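Long-range contacts in predicted protein (PDB 4MEA), which hydrolyses epoxides as a secreted Cif-type enzyme of the alpha/beta hydrolase fold and is regarded as a virulence factor: residues I61-G66 and Y129-D134; M157-P162 and T303-V308; M268-Q273 and T296-P301. All coordinates share one frame; numbering follows the deposited sequence.

Contact 1: I61-G66 and Y129-D134; sequences IVFIHG and YYVSHD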
loop_
_atom_site.group_PDB
_atom_site.type_symbol
_atom_site.label_atom_id
_atom_site.label_comp_id
_atom_site.label_asym_id
_atom_site.label_seq_id
_atom_site.Cartn_x
_atom_site.Cartn_y
_atom_site.Cartn_z
ATOM N N ILE A 61 8.988 5.072 34.450
ATOM C CA ILE A 61 8.104 4.806 33.332
ATOM C C ILE A 61 8.927 4.952 32.061
ATOM O O ILE A 61 9.507 6.005 31.806
ATOM C CB ILE A 61 6.926 5.784 33.299
ATOM C CG1 ILE A 61 6.320 5.931 34.697
ATOM C CG2 ILE A 61 5.871 5.319 32.289
ATOM C CD1 ILE A 61 5.290 7.016 34.804
ATOM N N VAL A 62 8.990 3.881 31.278
ATOM C CA VAL A 62 9.726 3.899 30.019
ATOM C C VAL A 62 8.732 4.044 28.858
ATOM O O VAL A 62 7.749 3.310 28.790
ATOM C CB VAL A 62 10.589 2.627 29.878
ATOM C CG1 VAL A 62 11.253 2.556 28.497
ATOM C CG2 VAL A 62 11.631 2.567 31.007
ATOM N N PHE A 63 8.972 5.020 27.979
ATOM C CA PHE A 63 8.069 5.325 26.858
ATOM C C PHE A 63 8.761 5.040 25.536
ATOM O O PHE A 63 9.860 5.538 25.291
ATOM C CB PHE A 63 7.664 6.801 26.842
ATOM C CG PHE A 63 6.947 7.273 28.080
ATOM C CD1 PHE A 63 5.564 7.209 28.164
ATOM C CD2 PHE A 63 7.655 7.833 29.134
ATOM C CE1 PHE A 63 4.897 7.668 29.301
ATOM C CE2 PHE A 63 6.996 8.294 30.274
ATOM C CZ PHE A 63 5.619 8.208 30.357
ATOM N N ILE A 64 8.096 4.279 24.674
ATOM C CA ILE A 64 8.656 3.880 23.387
ATOM C C ILE A 64 7.764 4.322 22.214
ATOM O O ILE A 64 6.644 3.818 22.040
ATOM C CB ILE A 64 8.848 2.356 23.316
ATOM C CG1 ILE A 64 9.674 1.854 24.513
ATOM C CG2 ILE A 64 9.503 1.968 21.993
ATOM C CD1 ILE A 64 11.152 2.332 24.501
ATOM N N HIS A 65 8.277 5.248 21.405
ATOM C CA HIS A 65 7.547 5.795 20.260
ATOM C C HIS A 65 7.480 4.819 19.087
ATOM O O HIS A 65 8.034 3.718 19.142
ATOM C CB HIS A 65 8.255 7.072 19.783
ATOM C CG HIS A 65 9.530 6.805 19.042
ATOM N ND1 HIS A 65 9.568 6.597 17.679
ATOM C CD2 HIS A 65 10.805 6.673 19.479
ATOM C CE1 HIS A 65 10.815 6.363 17.306
ATOM N NE2 HIS A 65 11.586 6.406 18.380
ATOM N N GLY A 66 6.821 5.244 18.013
ATOM C CA GLY A 66 6.774 4.475 16.779
ATOM C C GLY A 66 7.027 5.320 15.541
ATOM O O GLY A 66 7.676 6.369 15.617
ATOM N N TYR A 129 7.138 0.788 34.815
ATOM C CA TYR A 129 5.968 0.734 33.949
ATOM C C TYR A 129 6.456 0.964 32.520
ATOM O O TYR A 129 7.426 1.694 32.311
ATOM C CB TYR A 129 4.955 1.803 34.345
ATOM C CG TYR A 129 4.420 1.661 35.756
ATOM C CD1 TYR A 129 3.952 0.444 36.224
ATOM C CD2 TYR A 129 4.381 2.750 36.616
ATOM C CE1 TYR A 129 3.458 0.315 37.511
ATOM C CE2 TYR A 129 3.891 2.631 37.903
ATOM C CZ TYR A 129 3.429 1.411 38.347
ATOM O OH TYR A 129 2.939 1.287 39.629
ATOM N N TYR A 130 5.784 0.345 31.552
ATOM C CA TYR A 130 6.217 0.358 30.158
ATOM C C TYR A 130 5.062 0.823 29.264
ATOM O O TYR A 130 3.959 0.271 29.312
ATOM C CB TYR A 130 6.674 -1.046 29.750
ATOM C CG TYR A 130 7.482 -1.132 28.473
ATOM C CD1 TYR A 130 8.875 -1.088 28.508
ATOM C CD2 TYR A 130 6.862 -1.301 27.234
ATOM C CE1 TYR A 130 9.632 -1.191 27.346
ATOM C CE2 TYR A 130 7.618 -1.400 26.055
ATOM C CZ TYR A 130 9.004 -1.350 26.124
ATOM O OH TYR A 130 9.776 -1.453 24.973
ATOM N N VAL A 131 5.320 1.858 28.470
ATOM C CA VAL A 131 4.287 2.502 27.665
ATOM C C VAL A 131 4.800 2.581 26.230
ATOM O O VAL A 131 5.886 3.116 25.980
ATOM C CB VAL A 131 3.941 3.919 28.213
ATOM C CG1 VAL A 131 2.914 4.625 27.326
ATOM C CG2 VAL A 131 3.429 3.830 29.654
ATOM N N SER A 132 4.030 2.031 25.294
ATOM C CA SER A 132 4.484 1.889 23.910
ATOM C C SER A 132 3.437 2.408 22.916
ATOM O O SER A 132 2.242 2.349 23.198
ATOM C CB SER A 132 4.794 0.411 23.649
ATOM O OG SER A 132 5.037 0.159 22.284
ATOM N N HIS A 133 3.886 2.916 21.763
ATOM C CA HIS A 133 2.981 3.436 20.730
ATOM C C HIS A 133 3.450 3.055 19.325
ATOM O O HIS A 133 4.646 3.069 19.049
ATOM C CB HIS A 133 2.865 4.966 20.840
ATOM C CG HIS A 133 1.935 5.587 19.835
ATOM N ND1 HIS A 133 2.378 6.401 18.815
ATOM C CD2 HIS A 133 0.585 5.541 19.717
ATOM C CE1 HIS A 133 1.345 6.820 18.105
ATOM N NE2 HIS A 133 0.245 6.310 18.629
ATOM N N ASP A 134 2.505 2.731 18.439
ATOM C CA ASP A 134 2.834 2.466 17.034
ATOM C C ASP A 134 3.916 1.379 16.945
ATOM O O ASP A 134 3.779 0.329 17.575
ATOM C CB ASP A 134 3.271 3.762 16.340
ATOM C CG ASP A 134 3.246 3.662 14.823
ATOM O OD1 ASP A 134 2.249 4.109 14.215
ATOM O OD2 ASP A 134 4.224 3.156 14.227
HETATM O O HOH W 1 4.608 6.809 17.186
#

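Contact 2: M157-P162 and T303-V308; sequences MDSPIP and TGHWMV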
loop_
_atom_site.group_PDB
_atom_site.type_symbol
_atom_site.label_atom_id
_atom_site.label_comp_id
_atom_site.label_asym_id
_atom_site.label_seq_id
_atom_site.Cartn_x
_atom_site.Cartn_y
_atom_site.Cartn_z
ATOM N N MET A 157 -0.310 1.287 22.651
ATOM C CA MET A 157 -1.155 2.383 22.175
ATOM C C MET A 157 -1.463 2.344 20.674
ATOM O O MET A 157 -0.564 2.296 19.833
ATOM C CB MET A 157 -0.588 3.740 22.602
ATOM C CG MET A 157 -0.621 3.960 24.117
ATOM S SD MET A 157 0.197 5.453 24.712
ATOM C CE MET A 157 -0.808 6.742 23.954
ATOM N N ASP A 158 -2.761 2.354 20.379
ATOM C CA ASP A 158 -3.337 2.409 19.023
ATOM C C ASP A 158 -2.979 1.273 18.059
ATOM O O ASP A 158 -3.868 0.545 17.628
ATOM C CB ASP A 158 -3.136 3.785 18.348
ATOM C CG ASP A 158 -4.306 4.157 17.435
ATOM O OD1 ASP A 158 -5.465 3.930 17.839
ATOM O OD2 ASP A 158 -4.082 4.639 16.305
ATOM N N SER A 159 -1.697 1.122 17.716
ATOM C CA SER A 159 -1.295 0.150 16.690
ATOM C C SER A 159 -1.388 -1.303 17.149
ATOM O O SER A 159 -1.239 -1.604 18.337
ATOM C CB SER A 159 0.131 0.422 16.193
ATOM O OG SER A 159 0.215 1.678 15.556
ATOM N N PRO A 160 -1.632 -2.214 16.203
ATOM C CA PRO A 160 -1.660 -3.630 16.567
ATOM C C PRO A 160 -0.265 -4.106 16.958
ATOM O O PRO A 160 0.734 -3.567 16.477
ATOM C CB PRO A 160 -2.107 -4.315 15.269
ATOM C CG PRO A 160 -1.717 -3.366 14.182
ATOM C CD PRO A 160 -1.914 -2.000 14.769
ATOM N N ILE A 161 -0.215 -5.082 17.856
ATOM C CA ILE A 161 0.997 -5.836 18.121
ATOM C C ILE A 161 1.065 -6.874 17.005
ATOM O O ILE A 161 0.059 -7.505 16.687
ATOM C CB ILE A 161 0.906 -6.549 19.495
ATOM C CG1 ILE A 161 0.778 -5.519 20.623
ATOM C CG2 ILE A 161 2.108 -7.465 19.721
ATOM C CD1 ILE A 161 0.191 -6.073 21.924
ATOM N N PRO A 162 2.237 -7.036 16.380
ATOM C CA PRO A 162 2.357 -8.043 15.323
ATOM C C PRO A 162 1.832 -9.420 15.738
ATOM O O PRO A 162 2.236 -9.970 16.758
ATOM C CB PRO A 162 3.867 -8.103 15.080
ATOM C CG PRO A 162 4.310 -6.690 15.339
ATOM C CD PRO A 162 3.469 -6.238 16.525
ATOM N N THR A 303 -10.215 11.321 18.748
ATOM C CA THR A 303 -8.754 11.294 18.808
ATOM C C THR A 303 -8.205 10.349 17.749
ATOM O O THR A 303 -8.644 9.202 17.640
ATOM C CB THR A 303 -8.248 10.834 20.199
ATOM O OG1 THR A 303 -8.763 11.710 21.207
ATOM C CG2 THR A 303 -6.701 10.833 20.261
ATOM N N GLY A 304 -7.256 10.843 16.965
ATOM C CA GLY A 304 -6.635 10.043 15.924
ATOM C C GLY A 304 -5.425 9.287 16.449
ATOM O O GLY A 304 -5.266 9.111 17.651
ATOM N N HIS A 305 -4.562 8.862 15.534
ATOM C CA HIS A 305 -3.399 8.032 15.847
ATOM C C HIS A 305 -2.330 8.714 16.715
ATOM O O HIS A 305 -1.686 8.073 17.546
ATOM C CB HIS A 305 -2.776 7.557 14.532
ATOM C CG HIS A 305 -1.648 6.595 14.707
ATOM N ND1 HIS A 305 -1.818 5.343 15.264
ATOM C CD2 HIS A 305 -0.335 6.693 14.386
ATOM C CE1 HIS A 305 -0.655 4.715 15.285
ATOM N NE2 HIS A 305 0.261 5.513 14.762
ATOM N N TRP A 306 -2.134 10.012 16.517
ATOM C CA TRP A 306 -1.060 10.730 17.203
ATOM C C TRP A 306 -1.593 11.214 18.549
ATOM O O TRP A 306 -1.858 12.403 18.744
ATOM C CB TRP A 306 -0.559 11.881 16.322
ATOM C CG TRP A 306 -0.428 11.451 14.885
ATOM C CD1 TRP A 306 -1.230 11.811 13.842
ATOM C CD2 TRP A 306 0.546 10.545 14.350
ATOM N NE1 TRP A 306 -0.808 11.196 12.686
ATOM C CE2 TRP A 306 0.280 10.413 12.970
ATOM C CE3 TRP A 306 1.617 9.829 14.905
ATOM C CZ2 TRP A 306 1.048 9.602 12.132
ATOM C CZ3 TRP A 306 2.387 9.016 14.066
ATOM C CH2 TRP A 306 2.091 8.908 12.696
ATOM N N MET A 307 -1.731 10.271 19.478
ATOM C CA MET A 307 -2.635 10.432 20.609
ATOM C C MET A 307 -2.227 11.503 21.611
ATOM O O MET A 307 -3.085 12.174 22.174
ATOM C CB MET A 307 -2.848 9.094 21.311
ATOM C CG MET A 307 -3.455 8.018 20.405
ATOM S SD MET A 307 -3.616 6.446 21.273
ATOM C CE MET A 307 -4.798 6.864 22.551
ATOM N N VAL A 308 -0.925 11.658 21.837
ATOM C CA VAL A 308 -0.437 12.694 22.740
ATOM C C VAL A 308 -0.506 14.102 22.109
ATOM O O VAL A 308 -0.879 15.071 22.781
ATOM C CB VAL A 308 0.988 12.373 23.252
ATOM C CG1 VAL A 308 1.507 13.495 24.146
ATOM C CG2 VAL A 308 0.973 11.039 24.004
#

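Contact 3: M268-Q273 and T296-P301; sequences MALTGQ and TAIILP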
loop_
_atom_site.group_PDB
_atom_site.type_symbol
_atom_site.label_atom_id
_atom_site.label_comp_id
_atom_site.label_asym_id
_atom_site.label_seq_id
_atom_site.Cartn_x
_atom_site.Cartn_y
_atom_site.Cartn_z
ATOM N N MET A 268 -2.934 -2.592 29.333
ATOM C CA MET A 268 -3.943 -1.717 28.759
ATOM C C MET A 268 -3.743 -1.572 27.258
ATOM O O MET A 268 -2.605 -1.447 26.789
ATOM C CB MET A 268 -3.905 -0.330 29.416
ATOM C CG MET A 268 -4.874 0.676 28.780
ATOM S SD MET A 268 -5.212 2.120 29.806
ATOM C CE MET A 268 -3.607 2.915 29.859
ATOM N N ALA A 269 -4.852 -1.615 26.518
ATOM C CA ALA A 269 -4.903 -1.133 25.145
ATOM C C ALA A 269 -5.514 0.257 25.190
ATOM O O ALA A 269 -6.632 0.440 25.669
ATOM C CB ALA A 269 -5.736 -2.055 24.268
ATOM N N LEU A 270 -4.760 1.243 24.721
ATOM C CA LEU A 270 -5.211 2.629 24.735
ATOM C C LEU A 270 -5.123 3.150 23.307
ATOM O O LEU A 270 -4.042 3.222 22.726
ATOM C CB LEU A 270 -4.342 3.451 25.699
ATOM C CG LEU A 270 -4.442 4.971 25.724
ATOM C CD1 LEU A 270 -5.851 5.440 26.100
ATOM C CD2 LEU A 270 -3.403 5.538 26.704
ATOM N N THR A 271 -6.271 3.479 22.728
ATOM C CA THR A 271 -6.322 3.771 21.306
ATOM C C THR A 271 -7.142 5.022 21.021
ATOM O O THR A 271 -7.800 5.570 21.909
ATOM C CB THR A 271 -6.959 2.609 20.534
ATOM O OG1 THR A 271 -8.375 2.631 20.740
ATOM C CG2 THR A 271 -6.397 1.272 20.997
ATOM N N GLY A 272 -7.100 5.466 19.770
ATOM C CA GLY A 272 -7.886 6.609 19.349
ATOM C C GLY A 272 -8.998 6.182 18.418
ATOM O O GLY A 272 -8.762 5.469 17.446
ATOM N N GLN A 273 -10.217 6.614 18.723
ATOM C CA GLN A 273 -11.378 6.316 17.893
ATOM C C GLN A 273 -11.157 6.638 16.415
ATOM O O GLN A 273 -11.649 5.912 15.544
ATOM C CB GLN A 273 -12.588 7.099 18.405
ATOM C CG GLN A 273 -13.851 6.940 17.579
ATOM C CD GLN A 273 -14.921 7.946 17.981
ATOM O OE1 GLN A 273 -14.646 9.147 18.130
ATOM N NE2 GLN A 273 -16.143 7.462 18.175
ATOM N N THR A 296 -7.284 -3.580 30.735
ATOM C CA THR A 296 -8.056 -2.358 30.538
ATOM C C THR A 296 -8.016 -1.943 29.070
ATOM O O THR A 296 -6.959 -1.948 28.439
ATOM C CB THR A 296 -7.503 -1.199 31.390
ATOM O OG1 THR A 296 -7.653 -1.508 32.778
ATOM C CG2 THR A 296 -8.241 0.095 31.088
ATOM N N ALA A 297 -9.171 -1.579 28.532
ATOM C CA ALA A 297 -9.269 -1.103 27.157
ATOM C C ALA A 297 -9.927 0.265 27.149
ATOM O O ALA A 297 -11.052 0.420 27.623
ATOM C CB ALA A 297 -10.085 -2.070 26.323
ATOM N N ILE A 298 -9.230 1.256 26.607
ATOM C CA ILE A 298 -9.784 2.598 26.510
ATOM C C ILE A 298 -9.626 3.123 25.097
ATOM O O ILE A 298 -8.523 3.160 24.555
ATOM C CB ILE A 298 -9.112 3.564 27.511
ATOM C CG1 ILE A 298 -9.418 3.123 28.946
ATOM C CG2 ILE A 298 -9.570 5.011 27.259
ATOM C CD1 ILE A 298 -8.705 3.932 30.016
ATOM N N ILE A 299 -10.743 3.503 24.487
ATOM C CA ILE A 299 -10.687 4.137 23.185
ATOM C C ILE A 299 -11.056 5.609 23.362
ATOM O O ILE A 299 -12.164 5.928 23.779
ATOM C CB ILE A 299 -11.644 3.459 22.199
ATOM C CG1 ILE A 299 -11.338 1.957 22.094
ATOM C CG2 ILE A 299 -11.578 4.134 20.830
ATOM C CD1 ILE A 299 -12.176 1.232 21.039
ATOM N N LEU A 300 -10.129 6.508 23.056
ATOM C CA LEU A 300 -10.393 7.935 23.210
ATOM C C LEU A 300 -11.208 8.492 22.036
ATOM O O LEU A 300 -10.818 8.350 20.875
ATOM C CB LEU A 300 -9.091 8.719 23.388
ATOM C CG LEU A 300 -8.201 8.355 24.580
ATOM C CD1 LEU A 300 -6.974 9.263 24.612
ATOM C CD2 LEU A 300 -8.983 8.462 25.879
ATOM N N PRO A 301 -12.350 9.129 22.340
ATOM C CA PRO A 301 -13.194 9.719 21.288
ATOM C C PRO A 301 -12.526 10.914 20.598
ATOM O O PRO A 301 -11.704 11.592 21.222
ATOM C CB PRO A 301 -14.459 10.158 22.045
ATOM C CG PRO A 301 -14.033 10.290 23.474
ATOM C CD PRO A 301 -12.923 9.295 23.688
#

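Contact 1: I61-G66 and Y129-D134
In the central sheet of the alpha/beta hydrolase fold, strand 61-64 pairs in parallel with strand 128-133, I61 facing Y129 and I64 facing S132, and the two lead into the HG loop at H65-G66 and the sharp turn at D134. The strand axes run 4.7 Å apart at 13°. Four backbone bonds link them: V62 N to Y129 O, V131 N to V62 O, I64 N to V131 O and H133 N to I64 O. On the face beneath helix 75-81, V131 is the central side chain. Its CB lies 3.7 Å from CD1 of F63, while its CG2 meets CG2 of I61 at 3.9 Å; the three side chains point the same way. On the opposite face, under helix 136-146, the Y130 ring swings toward I64, its CG anti to the backbone N (chi1 -165°). CG1 of I64 then touches the hydroxyl end, 3.3 Å from Y130 OH, and the hydroxyl itself is hydrogen-bonded to S140. D134, with a positive phi of 55°, sits where hydrolases of this fold carry the nucleophile elbow and probably supplies the nucleophile; its OD1 is bonded to H305. In the loop after strand 61-64, ND1 of H65 donates to G66 O in the plane of the imidazole. CB of D134 packs against CA of G66 at 3.6 Å. A water bridges the H65-G66 loop and the end of strand 128-133, accepting from G66 N at 2.8 Å and lying 2.8 Å from ND1 of H133.

Contact 2: M157-P162 and T303-V308
D158 meets H305 with the carboxylate turned about 45° from the imidazole plane, in the loop region where alpha/beta hydrolases assemble their histidine-acid pair. ND1 of H305 donates to OD2 of D158 over 2.6 Å, nearly straight at 169°. The oxygen lies in the plane of the ring and accepts the N-H through its anti lone pair, on the side away from OD1. H305 CG, anti to its own backbone N (chi1 -175°), carries the ring toward the loop after strand 151-157. The far nitrogen, NE2, is bonded to D134, so the imidazole is held at both nitrogens, consistent with a general-base histidine and its acid in epoxide hydrolases. V276 N also bonds OD2 and G272 N bonds OD1, which would fix the carboxylate firmly. At the ring edge, OG of S159 approaches CE1 of H305 to 3.2 Å, while CD2 of H305 sits 3.5 Å above the W306 ring plane, offset toward its rim. Beside this polar site M157 and M307, both with a bent end, cross at a slant; M307 SD lies 4.0 Å from CB of D158 and 3.9 Å from CE of M157.

Contact 3: M268-Q273 and T296-P301
The carboxamide of Q273 lies beside P301, with CA and CB of the proline over one side of the amide plane and displaced toward the oxygen. OE1 of Q273 comes within 3.5 Å of P301 CA. It also accepts from D302 N, which ties the oxygen end of the amide to the residue after P301. The side chain reaches this place extended, its CG anti to the backbone N (chi1 177°). Just inside, CG2 of I299 packs 3.5 Å from the N of Q273. T271 and I299 share the face covered by helix 279-288. T271 OG1 sits between its backbone N and carbonyl carbon (chi1 76°), where it meets CG1 of I299 at 3.3 Å; the hydroxyl is hydrogen-bonded to N277 O. These residues belong to strands 267-272 and 295-300, which with helix 279-288 form a beta-alpha-beta crossover at the edge of the central sheet; 295-300 is one of the two outermost strands of the sheet in this chain. The parallel ladder has five backbone bonds, beginning with A269 N to T296 O and ending with Q273 N to L300 O at 2.8 Å. On the other face, toward helix 307-323, the contacts are apolar. M268 bends at chi3, and its SD stands 3.9 Å from both T296 CG2 and I298 CD1. L270 lies alongside I298 and points the same way, so that its CD1 reaches CG2 of I298 at 3.9 Å and CG of L300 at 4.0 Å.

How the contacts relate
Contact 2 joins the other two at the loop ends of one sheet. Its centre is about 11 Å from that of contact 1 and about 9 Å from that of contact 3. The joint with contact 1 is made where D134 OD1 lies 2.5 Å from H305 NE2 and where H133 NE2 lies 2.8 Å from H305 O, both probable hydrogen bonds. Toward contact 3, D158 N is 2.8 Å from L270 O, a probable hydrogen bond. D134, H305 and D158 thus line up as the probable nucleophile, histidine and acid of an epoxide hydrolase site. Contacts 1 and 3 do not touch, with nearest atoms about 6 Å apart.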